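Local atomic coordinates of inulin fructotransferase (Bacillus sp. snu-7, PDB entry 2INV), a protein that cleaves inulin by intramolecular fructosyl transfer, probably releasing a cyclic di-fructose anhydride, and is built as a right-handed parallel beta-helix. Residues F275-L280 with I296-E301; D314-V319 with Q349-L354. All coordinates share one frame; numbering follows the deposited sequence.

Contact 1: residues F275-L280 with I296-E301; sequences FYPGML and IRRTNE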
ATOM      1  N   PHE A 275      16.115  15.146 -11.197  1.00 12.40           N
ATOM      2  CA  PHE A 275      17.179  16.124 -11.439  1.00 12.93           C
ATOM      3  C   PHE A 275      16.987  16.771 -12.796  1.00 13.04           C
ATOM      4  O   PHE A 275      17.824  17.558 -13.237  1.00 13.93           O
ATOM      5  CB  PHE A 275      18.565  15.473 -11.469  1.00 12.79           C
ATOM      6  CG  PHE A 275      18.982  14.816 -10.183  1.00 13.86           C
ATOM      7  CD1 PHE A 275      18.723  15.405  -8.953  1.00 14.75           C
ATOM      8  CD2 PHE A 275      19.724  13.637 -10.214  1.00 14.42           C
ATOM      9  CE1 PHE A 275      19.206  14.831  -7.775  1.00 14.40           C
ATOM     10  CE2 PHE A 275      20.207  13.061  -9.054  1.00 14.45           C
ATOM     11  CZ  PHE A 275      19.952  13.656  -7.831  1.00 14.59           C
ATOM     12  N   TYR A 276      15.900  16.426 -13.471  1.00 13.32           N
ATOM     13  CA  TYR A 276      15.654  16.974 -14.792  1.00 13.17           C
ATOM     14  C   TYR A 276      14.218  17.338 -15.088  1.00 13.02           C
ATOM     15  O   TYR A 276      13.288  16.948 -14.383  1.00 13.35           O
ATOM     16  CB  TYR A 276      16.056  15.981 -15.891  1.00 12.93           C
ATOM     17  CG  TYR A 276      17.211  15.077 -15.574  1.00 12.76           C
ATOM     18  CD1 TYR A 276      18.499  15.586 -15.409  1.00 13.88           C
ATOM     19  CD2 TYR A 276      17.028  13.699 -15.483  1.00 12.33           C
ATOM     20  CE1 TYR A 276      19.571  14.741 -15.174  1.00 13.74           C
ATOM     21  CE2 TYR A 276      18.093  12.849 -15.241  1.00 14.13           C
ATOM     22  CZ  TYR A 276      19.362  13.375 -15.089  1.00 13.83           C
ATOM     23  OH  TYR A 276      20.427  12.535 -14.850  1.00 15.31           O
ATOM     24  N   PRO A 277      14.037  18.121 -16.155  1.00 13.99           N
ATOM     25  CA  PRO A 277      12.755  18.591 -16.672  1.00 13.83           C
ATOM     26  C   PRO A 277      11.882  17.386 -17.029  1.00 13.33           C
ATOM     27  O   PRO A 277      12.395  16.314 -17.339  1.00 14.62           O
ATOM     28  CB  PRO A 277      13.177  19.378 -17.903  1.00 15.20           C
ATOM     29  CG  PRO A 277      14.400  20.071 -17.418  1.00 14.97           C
ATOM     30  CD  PRO A 277      15.129  19.017 -16.595  1.00 13.74           C
ATOM     31  N   GLY A 278      10.568  17.570 -16.958  1.00 12.11           N
ATOM     32  CA  GLY A 278       9.637  16.503 -17.291  1.00 12.77           C
ATOM     33  C   GLY A 278       9.680  15.235 -16.447  1.00 12.80           C
ATOM     34  O   GLY A 278       9.809  14.131 -16.978  1.00 11.55           O
HETATM   35  N   MSE A 279       9.541  15.382 -15.133  1.00 12.32           N
HETATM   36  CA  MSE A 279       9.551  14.241 -14.215  1.00 13.55           C
HETATM   37  C   MSE A 279       8.237  13.471 -14.337  1.00 13.44           C
HETATM   38  O   MSE A 279       8.202  12.243 -14.210  1.00 13.34           O
HETATM   39  CB  MSE A 279       9.741  14.730 -12.766  1.00 14.46           C
HETATM   40  CG  MSE A 279      11.174  15.054 -12.407  1.00 14.29           C
HETATM   41 SE   MSE A 279      11.377  16.362 -11.005  1.00 15.94          SE
HETATM   42  CE  MSE A 279      10.882  17.968 -11.960  1.00 20.18           C
ATOM     43  N   LEU A 280       7.163  14.210 -14.601  1.00 13.55           N
ATOM     44  CA  LEU A 280       5.824  13.648 -14.733  1.00 12.41           C
ATOM     45  C   LEU A 280       5.323  14.050 -16.119  1.00 13.27           C
ATOM     46  O   LEU A 280       5.050  15.226 -16.366  1.00 12.78           O
ATOM     47  CB  LEU A 280       4.905  14.246 -13.659  1.00 13.17           C
ATOM     48  CG  LEU A 280       3.731  13.110 -13.340  1.00 14.03           C
ATOM     49  CD1 LEU A 280       3.229  13.419 -11.946  1.00 14.23           C
ATOM     50  CD2 LEU A 280       2.750  13.215 -14.451  1.00 13.06           C
ATOM     51  N   ILE A 296       6.312  16.808  -5.548  1.00 11.41           N
ATOM     52  CA  ILE A 296       7.164  16.891  -6.722  1.00 12.94           C
ATOM     53  C   ILE A 296       8.347  17.820  -6.493  1.00 12.83           C
ATOM     54  O   ILE A 296       8.203  19.039  -6.455  1.00 13.12           O
ATOM     55  CB  ILE A 296       6.312  17.355  -7.910  1.00 13.20           C
ATOM     56  CG1 ILE A 296       5.041  16.498  -7.951  1.00 14.92           C
ATOM     57  CG2 ILE A 296       7.086  17.239  -9.210  1.00 14.32           C
ATOM     58  CD1 ILE A 296       3.944  17.034  -8.823  1.00 13.11           C
ATOM     59  N   ARG A 297       9.519  17.221  -6.329  1.00 12.46           N
ATOM     60  CA  ARG A 297      10.742  17.960  -6.076  1.00 13.00           C
ATOM     61  C   ARG A 297      11.755  17.852  -7.197  1.00 12.86           C
ATOM     62  O   ARG A 297      12.251  16.772  -7.525  1.00 12.55           O
ATOM     63  CB  ARG A 297      11.362  17.503  -4.748  1.00 15.23           C
ATOM     64  CG  ARG A 297      12.889  17.476  -4.721  1.00 19.10           C
ATOM     65  CD  ARG A 297      13.475  18.850  -4.907  1.00 19.21           C
ATOM     66  NE  ARG A 297      14.443  19.175  -3.866  1.00 18.33           N
ATOM     67  CZ  ARG A 297      14.676  20.410  -3.428  1.00 17.92           C
ATOM     68  NH1 ARG A 297      14.008  21.439  -3.945  1.00 19.32           N
ATOM     69  NH2 ARG A 297      15.569  20.618  -2.466  1.00 16.16           N
ATOM     70  N   ARG A 298      12.056  19.006  -7.776  1.00 12.88           N
ATOM     71  CA  ARG A 298      13.018  19.104  -8.854  1.00 12.64           C
ATOM     72  C   ARG A 298      14.251  19.802  -8.296  1.00 13.13           C
ATOM     73  O   ARG A 298      14.129  20.804  -7.577  1.00 12.81           O
ATOM     74  CB  ARG A 298      12.426  19.924 -10.000  1.00 11.96           C
ATOM     75  CG  ARG A 298      13.431  20.391 -11.042  1.00 14.23           C
ATOM     76  CD  ARG A 298      14.099  19.217 -11.728  1.00 14.89           C
ATOM     77  NE  ARG A 298      15.494  19.504 -12.028  1.00 16.89           N
ATOM     78  CZ  ARG A 298      15.907  20.379 -12.940  1.00 16.52           C
ATOM     79  NH1 ARG A 298      15.032  21.064 -13.662  1.00 17.12           N
ATOM     80  NH2 ARG A 298      17.206  20.569 -13.122  1.00 16.17           N
ATOM     81  N   THR A 299      15.430  19.267  -8.593  1.00 13.98           N
ATOM     82  CA  THR A 299      16.656  19.887  -8.115  1.00 14.68           C
ATOM     83  C   THR A 299      17.784  19.446  -9.031  1.00 15.08           C
ATOM     84  O   THR A 299      17.548  18.791 -10.052  1.00 13.75           O
ATOM     85  CB  THR A 299      16.964  19.504  -6.642  1.00 15.42           C
ATOM     86  OG1 THR A 299      17.982  20.371  -6.123  1.00 15.51           O
ATOM     87  CG2 THR A 299      17.430  18.063  -6.548  1.00 16.45           C
ATOM     88  N   ASN A 300      19.010  19.801  -8.676  1.00 15.75           N
ATOM     89  CA  ASN A 300      20.147  19.449  -9.514  1.00 16.75           C
ATOM     90  C   ASN A 300      20.820  18.164  -9.040  1.00 17.96           C
ATOM     91  O   ASN A 300      20.867  17.867  -7.843  1.00 17.73           O
ATOM     92  CB  ASN A 300      21.162  20.594  -9.530  1.00 17.40           C
ATOM     93  CG  ASN A 300      21.552  21.039  -8.144  1.00 17.50           C
ATOM     94  OD1 ASN A 300      20.696  21.387  -7.326  1.00 17.42           O
ATOM     95  ND2 ASN A 300      22.850  21.050  -7.873  1.00 18.89           N
ATOM     96  N   GLU A 301      21.341  17.404  -9.998  1.00 18.06           N
ATOM     97  CA  GLU A 301      22.031  16.148  -9.727  1.00 19.64           C
ATOM     98  C   GLU A 301      22.992  16.335  -8.555  1.00 20.79           C
ATOM     99  O   GLU A 301      23.859  17.210  -8.584  1.00 20.72           O
ATOM    100  CB  GLU A 301      22.810  15.717 -10.969  1.00 19.14           C
ATOM    101  CG  GLU A 301      23.821  14.610 -10.722  1.00 19.26           C
ATOM    102  CD  GLU A 301      23.179  13.318 -10.278  1.00 19.78           C
ATOM    103  OE1 GLU A 301      22.518  12.663 -11.112  1.00 18.86           O
ATOM    104  OE2 GLU A 301      23.330  12.956  -9.092  1.00 18.71           O
TER
HETATM  105  O   HOH W   1      20.736  17.886 -12.663  1.00 20.62           O
HETATM  106  O   HOH W   2      22.563  13.599 -13.652  1.00 20.41           O

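Contact 2: residues D314-V319 with Q349-L354; sequences DDLYGV and QPTQIL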
ATOM      1  N   ASP A 314      14.657  21.255 -21.686  1.00 16.27           N
ATOM      2  CA  ASP A 314      14.962  22.501 -20.998  1.00 16.85           C
ATOM      3  C   ASP A 314      13.903  22.758 -19.932  1.00 17.00           C
ATOM      4  O   ASP A 314      12.921  22.013 -19.822  1.00 17.26           O
ATOM      5  CB  ASP A 314      15.089  23.696 -21.967  1.00 17.21           C
ATOM      6  CG  ASP A 314      13.794  24.034 -22.699  1.00 17.88           C
ATOM      7  OD1 ASP A 314      12.708  24.028 -22.078  1.00 16.27           O
ATOM      8  OD2 ASP A 314      13.874  24.345 -23.912  1.00 18.36           O
ATOM      9  N   ASP A 315      14.122  23.789 -19.125  1.00 15.72           N
ATOM     10  CA  ASP A 315      13.209  24.111 -18.035  1.00 15.82           C
ATOM     11  C   ASP A 315      11.876  24.714 -18.431  1.00 14.73           C
ATOM     12  O   ASP A 315      11.091  25.108 -17.572  1.00 15.07           O
ATOM     13  CB  ASP A 315      13.918  25.023 -17.044  1.00 16.05           C
ATOM     14  CG  ASP A 315      14.995  24.292 -16.272  1.00 17.78           C
ATOM     15  OD1 ASP A 315      14.661  23.629 -15.264  1.00 18.31           O
ATOM     16  OD2 ASP A 315      16.175  24.353 -16.679  1.00 18.49           O
ATOM     17  N   LEU A 316      11.613  24.798 -19.727  1.00 14.58           N
ATOM     18  CA  LEU A 316      10.336  25.338 -20.163  1.00 14.54           C
ATOM     19  C   LEU A 316       9.415  24.160 -20.500  1.00 14.07           C
ATOM     20  O   LEU A 316       8.217  24.334 -20.711  1.00 13.95           O
ATOM     21  CB  LEU A 316      10.519  26.283 -21.357  1.00 15.41           C
ATOM     22  CG  LEU A 316      11.211  27.605 -20.984  1.00 15.82           C
ATOM     23  CD1 LEU A 316      11.494  28.426 -22.228  1.00 17.13           C
ATOM     24  CD2 LEU A 316      10.325  28.393 -20.028  1.00 17.81           C
ATOM     25  N   TYR A 317       9.985  22.951 -20.513  1.00 13.87           N
ATOM     26  CA  TYR A 317       9.225  21.724 -20.778  1.00 13.07           C
ATOM     27  C   TYR A 317       8.282  21.563 -19.591  1.00 13.71           C
ATOM     28  O   TYR A 317       7.156  21.065 -19.738  1.00 14.59           O
ATOM     29  CB  TYR A 317      10.158  20.504 -20.839  1.00 13.18           C
ATOM     30  CG  TYR A 317       9.497  19.217 -21.300  1.00 12.15           C
ATOM     31  CD1 TYR A 317       9.246  18.988 -22.652  1.00 11.90           C
ATOM     32  CD2 TYR A 317       9.138  18.221 -20.389  1.00 12.42           C
ATOM     33  CE1 TYR A 317       8.662  17.793 -23.092  1.00 12.01           C
ATOM     34  CE2 TYR A 317       8.543  17.020 -20.816  1.00 12.19           C
ATOM     35  CZ  TYR A 317       8.313  16.815 -22.171  1.00 11.18           C
ATOM     36  OH  TYR A 317       7.750  15.640 -22.604  1.00 13.12           O
ATOM     37  N   GLY A 318       8.758  21.984 -18.418  1.00 13.66           N
ATOM     38  CA  GLY A 318       7.962  21.878 -17.210  1.00 14.01           C
ATOM     39  C   GLY A 318       8.278  20.626 -16.417  1.00 14.47           C
ATOM     40  O   GLY A 318       8.601  19.591 -17.001  1.00 13.92           O
ATOM     41  N   VAL A 319       8.205  20.715 -15.090  1.00 12.98           N
ATOM     42  CA  VAL A 319       8.469  19.556 -14.241  1.00 13.40           C
ATOM     43  C   VAL A 319       7.324  18.587 -14.495  1.00 13.11           C
ATOM     44  O   VAL A 319       7.497  17.365 -14.445  1.00 11.45           O
ATOM     45  CB  VAL A 319       8.484  19.933 -12.747  1.00 15.16           C
ATOM     46  CG1 VAL A 319       9.347  21.162 -12.528  1.00 14.40           C
ATOM     47  CG2 VAL A 319       7.070  20.194 -12.260  1.00 18.48           C
ATOM     48  N   GLN A 349      12.567  31.556 -16.812  1.00 21.80           N
ATOM     49  CA  GLN A 349      11.886  31.209 -15.585  1.00 20.43           C
ATOM     50  C   GLN A 349      11.414  29.776 -15.719  1.00 18.31           C
ATOM     51  O   GLN A 349      10.771  29.414 -16.707  1.00 17.80           O
ATOM     52  CB  GLN A 349      10.675  32.116 -15.369  1.00 20.17           C
ATOM     53  CG  GLN A 349      10.985  33.444 -14.689  1.00 21.21           C
ATOM     54  CD  GLN A 349       9.737  34.098 -14.128  1.00 21.89           C
ATOM     55  OE1 GLN A 349       8.887  33.429 -13.533  1.00 21.49           O
ATOM     56  NE2 GLN A 349       9.620  35.407 -14.311  1.00 23.27           N
ATOM     57  N   PRO A 350      11.772  28.934 -14.750  1.00 18.08           N
ATOM     58  CA  PRO A 350      11.386  27.527 -14.725  1.00 16.87           C
ATOM     59  C   PRO A 350       9.864  27.389 -14.708  1.00 16.05           C
ATOM     60  O   PRO A 350       9.165  28.165 -14.047  1.00 15.32           O
ATOM     61  CB  PRO A 350      12.037  27.036 -13.440  1.00 18.39           C
ATOM     62  CG  PRO A 350      13.347  27.749 -13.481  1.00 19.76           C
ATOM     63  CD  PRO A 350      12.976  29.156 -13.926  1.00 18.74           C
ATOM     64  N   THR A 351       9.353  26.406 -15.442  1.00 14.08           N
ATOM     65  CA  THR A 351       7.914  26.162 -15.492  1.00 13.21           C
ATOM     66  C   THR A 351       7.571  24.949 -14.648  1.00 12.81           C
ATOM     67  O   THR A 351       8.058  23.854 -14.909  1.00 13.69           O
ATOM     68  CB  THR A 351       7.430  25.895 -16.935  1.00 12.86           C
ATOM     69  OG1 THR A 351       7.654  27.054 -17.750  1.00 12.69           O
ATOM     70  CG2 THR A 351       5.943  25.548 -16.950  1.00 12.78           C
ATOM     71  N   GLN A 352       6.751  25.146 -13.623  1.00 12.92           N
ATOM     72  CA  GLN A 352       6.364  24.033 -12.775  1.00 11.73           C
ATOM     73  C   GLN A 352       5.368  23.162 -13.522  1.00 12.14           C
ATOM     74  O   GLN A 352       5.583  21.958 -13.698  1.00 12.49           O
ATOM     75  CB  GLN A 352       5.741  24.524 -11.464  1.00 12.29           C
ATOM     76  CG  GLN A 352       6.709  25.270 -10.525  1.00 11.83           C
ATOM     77  CD  GLN A 352       8.047  24.582 -10.367  1.00 12.46           C
ATOM     78  OE1 GLN A 352       8.123  23.381 -10.064  1.00 11.58           O
ATOM     79  NE2 GLN A 352       9.121  25.349 -10.558  1.00 12.30           N
ATOM     80  N   ILE A 353       4.269  23.765 -13.959  1.00 11.61           N
ATOM     81  CA  ILE A 353       3.257  23.009 -14.687  1.00 12.80           C
ATOM     82  C   ILE A 353       2.989  23.578 -16.077  1.00 12.84           C
ATOM     83  O   ILE A 353       2.635  24.747 -16.237  1.00 13.88           O
ATOM     84  CB  ILE A 353       1.928  22.948 -13.906  1.00 12.45           C
ATOM     85  CG1 ILE A 353       2.143  22.177 -12.607  1.00 12.32           C
ATOM     86  CG2 ILE A 353       0.848  22.275 -14.747  1.00 13.21           C
ATOM     87  CD1 ILE A 353       0.973  22.229 -11.650  1.00 12.99           C
ATOM     88  N   LEU A 354       3.184  22.740 -17.089  1.00 13.38           N
ATOM     89  CA  LEU A 354       2.951  23.142 -18.468  1.00 12.03           C
ATOM     90  C   LEU A 354       1.842  22.317 -19.091  1.00 12.75           C
ATOM     91  O   LEU A 354       1.889  21.082 -19.127  1.00 10.04           O
ATOM     92  CB  LEU A 354       4.215  22.998 -19.323  1.00 12.95           C
ATOM     93  CG  LEU A 354       3.978  23.223 -20.818  1.00 11.91           C
ATOM     94  CD1 LEU A 354       3.541  24.662 -21.058  1.00 12.52           C
ATOM     95  CD2 LEU A 354       5.250  22.912 -21.590  1.00 11.73           C
TER
HETATM   96  O   HOH W   3       6.667  26.531 -20.256  1.00 13.04           O

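Contact 1: residues F275-L280 with I296-E301
The nearest CA pair is F275 and N300, 4.9 Å apart, where the loop after strand 271-274 packs alongside the segment continuing from strand 285-299 in the right-handed parallel beta-helix. F275 CA makes a CA-H...O contact of 3.0 Å with T299 O. A water joins the two backbones by giving a hydrogen bond to F275 O and taking one from E301 N.

The F275 ring, part of the glycan pocket and touching a bound fructose, lies against the backbone of E301: E301 CA stands 3.3 Å from the ring centroid and only 9° off the ring normal, a CH-pi contact over the face. T299 CG2 meets the same ring at its edge, 3.8 Å from F275 CD1. E301 swings its CG opposite the backbone N (chi1 166°) and bends at chi2, which brings its carboxylate to the CD2-CE2 side of the ring, the two planes 63° apart. A second water bridges Y276 OH and E301 OE1, while R252 forms a salt bridge with that carboxylate and the backbone N of Y303 binds its other oxygen.

R298, bent at chi2 and chi3, donates from NE to T299 O at 2.9 Å, standing above the carbonyl plane, and its NH1 forms a salt bridge with D315. One face of its guanidinium is covered by Y276 CA and P277 CD. Selenomethionine M279, bent at chi3, brings SE to 3.6 Å from R297 O.

T299 OG1 bonds to N337 O and R298 packs on Y336, both of strand 328-337; L280 touches L272 of strand 271-274 and V320 of strand 320-323.

Contact 2: residues D314-V319 with Q349-L354
Successive coils of the parallel beta-helix meet here: a type I beta turn, D314 to Y317, leads into strand 320-323 and lies against the corner at Q352 where strand 351-357 changes direction. Two backbone hydrogen bonds join the coils. T351 N donates to D315 O (3.0 Å, N-H...O angle 160°), and V319 N donates to T351 O at 3.1 Å. T351 thus uses both its N-H and its C=O toward the same loop. G318 CA also approaches T351 O, a CA-H...O contact of 3.0 Å, so that carbonyl is met by two neighbouring groups. The turn carries an Asx turn of its own, L316 N binding D314 OD1 at 2.7 Å.

L316 CD2 reaches back to T351 OG1 (3.8 Å), the two side chains crossing at about a right angle. T351 holds OG1 beside its backbone N (chi1 -63°), and a water bridges this hydroxyl to L316 O. L354 lays CD2 against the turn, 3.2 Å from Y317 O. V319 CG1 packs at 3.5 Å from Q352 OE1, while Q352 NE2 bonds to S374.

Two backbone bonds and one bridging water satisfy D315 O, T351 N, T351 O, V319 N and L316 O, whereas Y317 O is buried against L354 with no partner in the model. G318 has backbone angles that suit glycine and, lacking a side chain, lets the loop lie close to L354.

How the contacts relate
Contacts 1 and 2 follow one another along the chain and abut in space, their centres about 10 Å apart. G278 N lies 2.8 Å from G318 O, a probable hydrogen bond between the two loops, and R298 NH1 forms a salt bridge with D315 OD1 at 3.0 Å. The guanidinium that lies against Y276 and P277 in contact 1 is therefore also tied to the turn of contact 2. P277 CB packs on D314 O at 3.3 Å. Only contact 1 includes a residue of the glycan pocket: the side chain of F275 comes within about 4 Å of a bound fructose. Contact 2 continues the stack of coils from there toward strand 375-379.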